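Local coordinates for epimerase family protein SDR39U1 (Homo sapiens, PDB 4B4O) that binds NADPH and is probably an NADP-dependent oxidoreductase of the short-chain dehydrogenase/reductase family, its substrate not established, at residues V155-V160 / G196-I201; F190-I195 / G217-S222; T14-L19 / G200-A205. The protein carries 3 engineered substitutions. All blocks are in the same frame, centred on the assembly; numbering follows the deposited sequence.

Overall arrangement
Contacts 1 and 3 share helix 195-207: contact 1 sets one side of it on strand 151-161, beside the nicotinamide end of NADPH, and contact 3 sets another against helix 11-22. Contact 2 lies about 8 Å from contact 1, centre to centre, where strand 192-194, which leads directly into that helix, meets the loop after strand 213-217; Ile193 of contact 2 packs on Leu198 and Ile201 of contact 1. Contact 1 is the innermost and wholly buried. Contact 3 is apolar too but reaches the partly exposed Leu19. Contact 2, farther from the chain centre than contact 1, adds direct hydrogen bonds, a CH-pi contact and waters.

Contact 1: residues V155-V160 / G196-I201; sequences VRSGVV and GDLAGI. With NDP (NADPH dihydro-nicotinamide-adenine-dinucleotide phosphate), chain I.
Leu198 reaches from helix 195-207 onto strand 151-161 and forks between Val155 and Val160. Its CB leads outward from the helix, and with CG anti to the backbone N (chi1 -176°) the two methyls part over the strand. CD1 takes the Val155 side, 3.8 Å from Val155 CG1, the two side chains running past each other in opposite directions. CD2 turns to the cofactor end, where it lies 3.8 Å from Val160 CG2 and also touches the hydroxyl of Ser157. One turn on, Ile201 CG2 approaches Val155 CG1 at 4.1 Å, extending the apolar patch. Strand 155-157 and helix 196-201 run nearly antiparallel, at 170°, their axes 10.6 Å apart, the layering of helix on parallel sheet found in a Rossmann fold; Ile12 of helix 11-22 and Ile193 also pack on Leu198. Past Ser157 the strand is interrupted, and Gly158 and Val160 lie against the nicotinamide. Gly158 O stands 3.2 Å from C4N of the nicotinamide, the carbon that carries the hydride, and Val160 CG2 lies 3.3 Å from the carboxamide carbon C7N. Ser157 touches both the cofactor and the next residue: its CB sits 3.5 Å from NADPH C5N, while its OG donates a 2.8 Å hydrogen bond to Gly158 O, 23° out of the carbonyl plane. Without the hydroxyl, as with an alanine here, Gly158 O would probably lose this donor and be held less firmly beside the nicotinamide. Arg156, whose CB points away from the helix, makes a salt bridge with Glu140.

Contact 2: residues F190-I195 / G217-S222; sequences FPWIHI and GVAPSS
Trp192 supplies both direct hydrogen bonds between strand 192-194 and the loop 217-222, one from its backbone and one from its ring. Ala219 N donates to Trp192 O at 2.8 Å. The indole NE1 donates to Ser221 OG at 3.1 Å, a somewhat bent bond (155° at the hydrogen) with the oxygen close to the ring plane; Ser221 OG is also hydrogen-bonded to Ala223 N, so the hydroxyl ties the ring to the next part of the loop. Two waters add indirect links: one bridges Phe190 O and, weakly, Ser221 O, and the other lies between Trp192 N and Ala219 O.

The ring's face makes a CH-pi contact. Ala219 CB sits 3.5 Å from the centroid of the six-membered ring and only 16° off its normal. Trp192 CG stands between the backbone N and the carbonyl carbon (chi1 66°), which swings the indole back over the loop although its CB starts away from it. Edge and face are thus both engaged, which probably restrains the ring's rotation.

Van der Waals packing completes the contact. Ile193 lies against the backbone of Gly217, its CG2 3.5 Å from Gly217 O, and in an apolar touch Pro191 CB meets Val218 CG1 at 4.2 Å. Helix 284-293 also packs on Trp192, through Leu284 and Ala287. Pro220 centres an inverse gamma turn, and the whole arrangement joins short strand 192-194 to the loop leaving strand 213-217, both of which pair with strand 151-161 in the Rossmann-type parallel sheet.

Contact 3: residues T14-L19 / G200-A205; sequences TALTQL and GILTHA
Helices 14-19 and 200-205 cross at -55°, their axes 9.8 Å apart at closest approach, and pack with Leu16 nearest Thr203 and Leu19 nearest Gly200 by CA position. Leucines of the first helix do most of the reaching. Leu16 starts alongside the other helix, but its end turns in: CD1 lies 3.5 Å from Thr203 OG1, and CD2 meets Leu202 CD1 at 3.9 Å, the two leucine side chains crossing at about a right angle. Leu19, with CG anti to its N (chi1 -178°), lays CD2 against the backbone of Gly200, 3.6 Å from Gly200 N. The same methyl also touches Thr203 OG1, at 3.6 Å, so this oxygen is flanked by a methyl from each leucine. Helix 11-22 begins within the glycine-rich GxGxxG pattern of Gly8, Gly10 and Gly13, consistent with the dinucleotide-binding turn of a Rossmann fold, and Leu16 touches residues of that pattern. Leu202 also packs on Val155 of the sheet. The one polar side-chain atom at the interface, Thr203 OG1, is hydrogen-bonded to Ala199 O within its own helix, and across the interface the oxygen meets leucine methyls; the two helices are held together by shape and apolar contact.

Contact 1: residues V155-V160 / G196-I201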
loop_
_atom_site.group_PDB
_atom_site.type_symbol
_atom_site.label_atom_id
_atom_site.label_comp_id
_atom_site.label_asym_id
_atom_site.label_seq_id
_atom_site.Cartn_x
_atom_site.Cartn_y
_atom_site.Cartn_z
ATOM N N VAL A 155 -4.793 -7.005 -1.060
ATOM C CA VAL A 155 -5.278 -5.699 -0.635
ATOM C C VAL A 155 -4.715 -4.625 -1.557
ATOM O O VAL A 155 -3.512 -4.353 -1.559
ATOM C CB VAL A 155 -4.903 -5.422 0.849
ATOM C CG1 VAL A 155 -5.511 -4.120 1.344
ATOM C CG2 VAL A 155 -5.365 -6.577 1.743
ATOM N N ARG A 156 -5.577 -4.041 -2.377
ATOM C CA ARG A 156 -5.178 -2.941 -3.240
ATOM C C ARG A 156 -5.273 -1.662 -2.416
ATOM O O ARG A 156 -6.369 -1.197 -2.084
ATOM C CB ARG A 156 -6.092 -2.845 -4.456
ATOM C CG ARG A 156 -5.887 -3.962 -5.473
ATOM C CD ARG A 156 -7.062 -4.087 -6.427
ATOM N NE ARG A 156 -6.889 -5.194 -7.366
ATOM C CZ ARG A 156 -7.805 -5.615 -8.219
ATOM N NH1 ARG A 156 -8.993 -5.030 -8.277
ATOM N NH2 ARG A 156 -7.526 -6.611 -9.030
ATOM N N SER A 157 -4.134 -1.055 -2.122
ATOM C CA SER A 157 -4.083 0.071 -1.201
ATOM C C SER A 157 -4.117 1.425 -1.893
ATOM O O SER A 157 -3.538 1.623 -2.966
ATOM C CB SER A 157 -2.806 -0.014 -0.366
ATOM O OG SER A 157 -2.744 1.028 0.592
ATOM N N GLY A 158 -4.766 2.378 -1.240
ATOM C CA GLY A 158 -4.633 3.787 -1.599
ATOM C C GLY A 158 -3.404 4.367 -0.923
ATOM O O GLY A 158 -2.539 3.631 -0.477
ATOM N N VAL A 159 -3.306 5.693 -0.899
ATOM C CA VAL A 159 -2.166 6.381 -0.327
ATOM C C VAL A 159 -2.230 6.195 1.172
ATOM O O VAL A 159 -3.248 6.496 1.801
ATOM C CB VAL A 159 -2.213 7.885 -0.632
ATOM C CG1 VAL A 159 -0.809 8.501 -0.476
ATOM C CG2 VAL A 159 -2.746 8.068 -2.055
ATOM N N VAL A 160 -1.133 5.690 1.735
ATOM C CA VAL A 160 -1.099 5.304 3.129
ATOM C C VAL A 160 -0.576 6.482 3.916
ATOM O O VAL A 160 0.578 6.861 3.768
ATOM C CB VAL A 160 -0.195 4.087 3.349
ATOM C CG1 VAL A 160 -0.342 3.636 4.787
ATOM C CG2 VAL A 160 -0.470 2.998 2.303
ATOM N N GLY A 196 -2.852 2.916 10.262
ATOM C CA GLY A 196 -3.436 2.014 11.246
ATOM C C GLY A 196 -4.517 1.135 10.663
ATOM O O GLY A 196 -4.682 -0.004 11.085
ATOM N N ASP A 197 -5.253 1.665 9.697
ATOM C CA ASP A 197 -6.346 0.920 9.074
ATOM C C ASP A 197 -5.862 -0.032 7.987
ATOM O O ASP A 197 -6.464 -1.083 7.784
ATOM C CB ASP A 197 -7.416 1.869 8.536
ATOM C CG ASP A 197 -8.356 2.357 9.619
ATOM O OD1 ASP A 197 -8.753 1.539 10.476
ATOM O OD2 ASP A 197 -8.703 3.568 9.604
ATOM N N LEU A 198 -4.777 0.297 7.290
ATOM C CA LEU A 198 -4.189 -0.689 6.379
ATOM C C LEU A 198 -3.630 -1.850 7.188
ATOM O O LEU A 198 -3.861 -2.993 6.863
ATOM C CB LEU A 198 -3.102 -0.087 5.466
ATOM C CG LEU A 198 -2.555 -1.093 4.439
ATOM C CD1 LEU A 198 -3.679 -1.648 3.594
ATOM C CD2 LEU A 198 -1.526 -0.431 3.547
ATOM N N ALA A 199 -2.909 -1.517 8.247
ATOM C CA ALA A 199 -2.384 -2.494 9.172
ATOM C C ALA A 199 -3.501 -3.384 9.732
ATOM O O ALA A 199 -3.350 -4.608 9.857
ATOM C CB ALA A 199 -1.650 -1.765 10.295
ATOM N N GLY A 200 -4.630 -2.749 10.053
ATOM C CA GLY A 200 -5.815 -3.444 10.567
ATOM C C GLY A 200 -6.490 -4.391 9.570
ATOM O O GLY A 200 -6.834 -5.522 9.917
ATOM N N ILE A 201 -6.649 -3.927 8.331
ATOM C CA ILE A 201 -7.215 -4.747 7.275
ATOM C C ILE A 201 -6.341 -5.965 7.031
ATOM O O ILE A 201 -6.824 -7.077 6.968
ATOM C CB ILE A 201 -7.364 -3.959 5.967
ATOM C CG1 ILE A 201 -8.487 -2.919 6.099
ATOM C CG2 ILE A 201 -7.642 -4.902 4.815
ATOM C CD1 ILE A 201 -8.395 -1.839 5.037
HETATM P PA NDP I . 8.610 0.904 1.820
HETATM O O1A NDP I . 9.489 1.456 0.671
HETATM O O2A NDP I . 8.604 1.597 3.199
HETATM O O5B NDP I . 9.006 -0.627 2.220
HETATM C C5B NDP I . 9.494 -1.451 1.165
HETATM C C4B NDP I . 10.375 -2.515 1.770
HETATM O O4B NDP I . 10.669 -3.448 0.733
HETATM C C3B NDP I . 11.694 -1.933 2.290
HETATM O O3B NDP I . 11.741 -1.817 3.741
HETATM C C2B NDP I . 12.748 -2.919 1.809
HETATM O O2B NDP I . 13.070 -3.880 2.804
HETATM C C1B NDP I . 12.071 -3.671 0.704
HETATM N N9A NDP I . 12.609 -3.128 -0.546
HETATM C C8A NDP I . 12.837 -1.836 -0.950
HETATM N N7A NDP I . 13.424 -1.856 -2.221
HETATM C C5A NDP I . 13.561 -3.158 -2.586
HETATM C C6A NDP I . 14.064 -3.911 -3.739
HETATM N N6A NDP I . 14.541 -3.287 -4.836
HETATM N N1A NDP I . 14.027 -5.260 -3.699
HETATM C C2A NDP I . 13.548 -5.900 -2.594
HETATM N N3A NDP I . 13.042 -5.282 -1.506
HETATM C C4A NDP I . 13.024 -3.969 -1.480
HETATM O O3 NDP I . 7.152 0.849 1.119
HETATM P PN NDP I . 5.762 0.880 1.934
HETATM O O1N NDP I . 5.969 0.203 3.280
HETATM O O2N NDP I . 5.217 2.276 1.935
HETATM O O5D NDP I . 4.786 -0.030 0.968
HETATM C C5D NDP I . 5.157 -1.424 0.866
HETATM C C4D NDP I . 4.539 -2.087 -0.347
HETATM O O4D NDP I . 3.214 -1.574 -0.421
HETATM C C3D NDP I . 5.204 -1.729 -1.691
HETATM O O3D NDP I . 5.246 -2.901 -2.568
HETATM C C2D NDP I . 4.333 -0.597 -2.247
HETATM O O2D NDP I . 4.137 -0.536 -3.665
HETATM C C1D NDP I . 2.981 -0.949 -1.685
HETATM N N1N NDP I . 2.078 0.209 -1.559
HETATM C C2N NDP I . 2.409 1.280 -0.824
HETATM C C3N NDP I . 1.555 2.354 -0.715
HETATM C C7N NDP I . 1.964 3.509 0.123
HETATM O O7N NDP I . 2.879 3.339 0.926
HETATM N N7N NDP I . 1.357 4.687 0.009
HETATM C C4N NDP I . 0.212 2.347 -1.361
HETATM C C5N NDP I . -0.053 1.132 -2.122
HETATM C C6N NDP I . 0.886 0.119 -2.182
HETATM P P2B NDP I . 14.655 -4.300 3.038
HETATM O O1X NDP I . 15.012 -5.237 1.904
HETATM O O2X NDP I . 15.492 -2.985 3.020
HETATM O O3X NDP I . 14.451 -5.004 4.403
#

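Contact 2: residues F190-I195 / G217-S222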
loop_
_atom_site.group_PDB
_atom_site.type_symbol
_atom_site.label_atom_id
_atom_site.label_comp_id
_atom_site.label_asym_id
_atom_site.label_seq_id
_atom_site.Cartn_x
_atom_site.Cartn_y
_atom_site.Cartn_z
ATOM N N PHE A 190 -8.765 11.406 -4.300
ATOM C CA PHE A 190 -7.633 11.117 -3.455
ATOM C C PHE A 190 -7.956 9.863 -2.628
ATOM O O PHE A 190 -8.461 9.974 -1.512
ATOM C CB PHE A 190 -7.375 12.327 -2.567
ATOM C CG PHE A 190 -6.094 12.271 -1.809
ATOM C CD1 PHE A 190 -4.887 12.497 -2.457
ATOM C CD2 PHE A 190 -6.088 12.034 -0.452
ATOM C CE1 PHE A 190 -3.689 12.433 -1.766
ATOM C CE2 PHE A 190 -4.901 11.992 0.260
ATOM C CZ PHE A 190 -3.697 12.197 -0.395
ATOM N N PRO A 191 -7.716 8.660 -3.202
ATOM C CA PRO A 191 -7.911 7.428 -2.423
ATOM C C PRO A 191 -6.815 7.324 -1.371
ATOM O O PRO A 191 -5.632 7.371 -1.722
ATOM C CB PRO A 191 -7.762 6.307 -3.465
ATOM C CG PRO A 191 -6.924 6.883 -4.536
ATOM C CD PRO A 191 -7.185 8.376 -4.543
ATOM N N TRP A 192 -7.209 7.200 -0.112
ATOM C CA TRP A 192 -6.255 7.215 0.972
ATOM C C TRP A 192 -6.687 6.249 2.026
ATOM O O TRP A 192 -7.852 5.836 2.062
ATOM C CB TRP A 192 -6.178 8.623 1.546
ATOM C CG TRP A 192 -7.465 9.032 2.195
ATOM C CD1 TRP A 192 -8.548 9.640 1.612
ATOM C CD2 TRP A 192 -7.854 8.806 3.590
ATOM N NE1 TRP A 192 -9.540 9.811 2.516
ATOM C CE2 TRP A 192 -9.194 9.333 3.720
ATOM C CE3 TRP A 192 -7.233 8.230 4.702
ATOM C CZ2 TRP A 192 -9.885 9.282 4.907
ATOM C CZ3 TRP A 192 -7.935 8.178 5.897
ATOM C CH2 TRP A 192 -9.236 8.704 5.995
ATOM N N ILE A 193 -5.764 5.901 2.917
ATOM C CA ILE A 193 -6.073 5.116 4.110
ATOM C C ILE A 193 -5.070 5.472 5.203
ATOM O O ILE A 193 -3.904 5.760 4.921
ATOM C CB ILE A 193 -6.020 3.597 3.829
ATOM C CG1 ILE A 193 -6.592 2.800 5.003
ATOM C CG2 ILE A 193 -4.593 3.112 3.507
ATOM C CD1 ILE A 193 -6.834 1.340 4.662
ATOM N N HIS A 194 -5.532 5.493 6.446
ATOM C CA HIS A 194 -4.643 5.696 7.569
ATOM C C HIS A 194 -3.843 4.436 7.761
ATOM O O HIS A 194 -4.365 3.334 7.637
ATOM C CB HIS A 194 -5.418 6.036 8.820
ATOM C CG HIS A 194 -4.545 6.476 9.965
ATOM N ND1 HIS A 194 -3.894 5.602 10.757
ATOM C CD2 HIS A 194 -4.207 7.743 10.423
ATOM C CE1 HIS A 194 -3.203 6.275 11.687
ATOM N NE2 HIS A 194 -3.391 7.584 11.479
ATOM N N ILE A 195 -2.557 4.595 8.047
ATOM C CA ILE A 195 -1.679 3.449 8.194
ATOM C C ILE A 195 -2.220 2.445 9.196
ATOM O O ILE A 195 -2.058 1.256 9.012
ATOM C CB ILE A 195 -0.235 3.833 8.612
ATOM C CG1 ILE A 195 0.634 2.558 8.616
ATOM C CG2 ILE A 195 -0.233 4.518 9.991
ATOM C CD1 ILE A 195 1.959 2.652 7.944
ATOM N N GLY A 217 -7.954 -1.377 -0.026
ATOM C CA GLY A 217 -7.372 -0.781 1.168
ATOM C C GLY A 217 -7.470 0.736 1.177
ATOM O O GLY A 217 -6.455 1.443 1.071
ATOM N N VAL A 218 -8.708 1.219 1.256
ATOM C CA VAL A 218 -9.020 2.651 1.255
ATOM C C VAL A 218 -10.052 2.955 2.321
ATOM O O VAL A 218 -10.869 2.083 2.664
ATOM C CB VAL A 218 -9.517 3.139 -0.116
ATOM C CG1 VAL A 218 -8.411 2.918 -1.129
ATOM C CG2 VAL A 218 -10.809 2.447 -0.556
ATOM N N ALA A 219 -9.970 4.156 2.888
ATOM C CA ALA A 219 -10.975 4.620 3.838
ATOM C C ALA A 219 -12.225 4.827 3.022
ATOM O O ALA A 219 -12.139 5.144 1.839
ATOM C CB ALA A 219 -10.562 5.921 4.509
ATOM N N PRO A 220 -13.393 4.617 3.616
ATOM C CA PRO A 220 -14.633 4.833 2.869
ATOM C C PRO A 220 -14.887 6.323 2.805
ATOM O O PRO A 220 -15.764 6.837 3.485
ATOM C CB PRO A 220 -15.685 4.119 3.719
ATOM C CG PRO A 220 -15.147 4.227 5.116
ATOM C CD PRO A 220 -13.643 4.217 5.011
ATOM N N SER A 221 -14.107 7.006 1.983
ATOM C CA SER A 221 -14.130 8.456 1.918
ATOM C C SER A 221 -14.197 8.873 0.461
ATOM O O SER A 221 -13.899 8.083 -0.431
ATOM C CB SER A 221 -12.865 9.005 2.595
ATOM O OG SER A 221 -12.586 10.348 2.256
ATOM N N SER A 222 -14.602 10.104 0.228
ATOM C CA SER A 222 -14.701 10.647 -1.128
ATOM C C SER A 222 -13.784 11.854 -1.314
ATOM O O SER A 222 -14.043 12.703 -2.162
ATOM C CB SER A 222 -16.151 11.072 -1.415
ATOM O OG SER A 222 -16.963 9.929 -1.399
HETATM O O HOH W 1 -11.082 9.335 -0.620
HETATM O O HOH W 2 -10.318 6.624 0.041
#

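Contact 3: residues T14-L19 / G200-A205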
loop_
_atom_site.group_PDB
_atom_site.type_symbol
_atom_site.label_atom_id
_atom_site.label_comp_id
_atom_site.label_asym_id
_atom_site.label_seq_id
_atom_site.Cartn_x
_atom_site.Cartn_y
_atom_site.Cartn_z
ATOM N N THR A 14 6.438 -1.939 9.301
ATOM C CA THR A 14 6.714 -1.614 10.670
ATOM C C THR A 14 5.429 -1.416 11.451
ATOM O O THR A 14 5.331 -1.816 12.600
ATOM C CB THR A 14 7.607 -0.363 10.750
ATOM O OG1 THR A 14 8.851 -0.647 10.100
ATOM C CG2 THR A 14 7.866 0.009 12.186
ATOM N N ALA A 15 4.442 -0.784 10.836
ATOM C CA ALA A 15 3.154 -0.615 11.476
ATOM C C ALA A 15 2.483 -1.974 11.612
ATOM O O ALA A 15 1.893 -2.271 12.645
ATOM C CB ALA A 15 2.274 0.363 10.697
ATOM N N LEU A 16 2.572 -2.803 10.584
ATOM C CA LEU A 16 1.933 -4.127 10.608
ATOM C C LEU A 16 2.543 -5.004 11.695
ATOM O O LEU A 16 1.824 -5.703 12.411
ATOM C CB LEU A 16 2.022 -4.837 9.250
ATOM C CG LEU A 16 1.389 -6.244 9.138
ATOM C CD1 LEU A 16 -0.058 -6.320 9.558
ATOM C CD2 LEU A 16 1.464 -6.725 7.708
ATOM N N THR A 17 3.856 -4.928 11.833
ATOM C CA THR A 17 4.544 -5.689 12.851
ATOM C C THR A 17 4.085 -5.261 14.260
ATOM O O THR A 17 3.770 -6.113 15.090
ATOM C CB THR A 17 6.067 -5.587 12.669
ATOM O OG1 THR A 17 6.446 -6.292 11.480
ATOM C CG2 THR A 17 6.795 -6.169 13.868
ATOM N N GLN A 18 4.003 -3.958 14.505
ATOM C CA GLN A 18 3.588 -3.466 15.822
ATOM C C GLN A 18 2.196 -3.990 16.132
ATOM O O GLN A 18 1.936 -4.405 17.253
ATOM C CB GLN A 18 3.652 -1.931 15.972
ATOM N N LEU A 19 1.285 -3.964 15.158
ATOM C CA LEU A 19 -0.117 -4.346 15.429
ATOM C C LEU A 19 -0.240 -5.861 15.624
ATOM O O LEU A 19 -0.899 -6.308 16.558
ATOM C CB LEU A 19 -1.076 -3.847 14.310
ATOM C CG LEU A 19 -2.590 -4.142 14.479
ATOM C CD1 LEU A 19 -3.132 -3.569 15.788
ATOM C CD2 LEU A 19 -3.402 -3.683 13.283
ATOM N N GLY A 200 -4.630 -2.749 10.053
ATOM C CA GLY A 200 -5.815 -3.444 10.567
ATOM C C GLY A 200 -6.490 -4.391 9.570
ATOM O O GLY A 200 -6.834 -5.522 9.917
ATOM N N ILE A 201 -6.649 -3.927 8.331
ATOM C CA ILE A 201 -7.215 -4.747 7.275
ATOM C C ILE A 201 -6.341 -5.965 7.031
ATOM O O ILE A 201 -6.824 -7.077 6.968
ATOM C CB ILE A 201 -7.364 -3.959 5.967
ATOM C CG1 ILE A 201 -8.487 -2.919 6.099
ATOM C CG2 ILE A 201 -7.642 -4.902 4.815
ATOM C CD1 ILE A 201 -8.395 -1.839 5.037
ATOM N N LEU A 202 -5.048 -5.745 6.907
ATOM C CA LEU A 202 -4.109 -6.826 6.686
ATOM C C LEU A 202 -4.184 -7.851 7.816
ATOM O O LEU A 202 -4.203 -9.049 7.579
ATOM C CB LEU A 202 -2.685 -6.274 6.568
ATOM C CG LEU A 202 -2.366 -5.466 5.320
ATOM C CD1 LEU A 202 -1.029 -4.765 5.509
ATOM C CD2 LEU A 202 -2.417 -6.352 4.099
ATOM N N THR A 203 -4.219 -7.366 9.048
ATOM C CA THR A 203 -4.336 -8.233 10.207
ATOM C C THR A 203 -5.640 -9.013 10.200
ATOM O O THR A 203 -5.672 -10.181 10.556
ATOM C CB THR A 203 -4.212 -7.417 11.490
ATOM O OG1 THR A 203 -2.911 -6.831 11.523
ATOM C CG2 THR A 203 -4.376 -8.295 12.725
ATOM N N HIS A 204 -6.719 -8.348 9.837
ATOM C CA HIS A 204 -7.991 -9.004 9.761
ATOM C C HIS A 204 -7.960 -10.082 8.699
ATOM O O HIS A 204 -8.554 -11.153 8.877
ATOM C CB HIS A 204 -9.073 -7.963 9.494
ATOM C CG HIS A 204 -10.465 -8.489 9.637
ATOM N ND1 HIS A 204 -10.910 -9.008 10.769
ATOM C CD2 HIS A 204 -11.517 -8.554 8.733
ATOM C CE1 HIS A 204 -12.181 -9.393 10.612
ATOM N NE2 HIS A 204 -12.551 -9.104 9.362
ATOM N N ALA A 205 -7.296 -9.806 7.573
ATOM C CA ALA A 205 -7.164 -10.795 6.496
ATOM C C ALA A 205 -6.407 -12.022 7.000
ATOM O O ALA A 205 -6.797 -13.158 6.763
ATOM C CB ALA A 205 -6.457 -10.204 5.287
#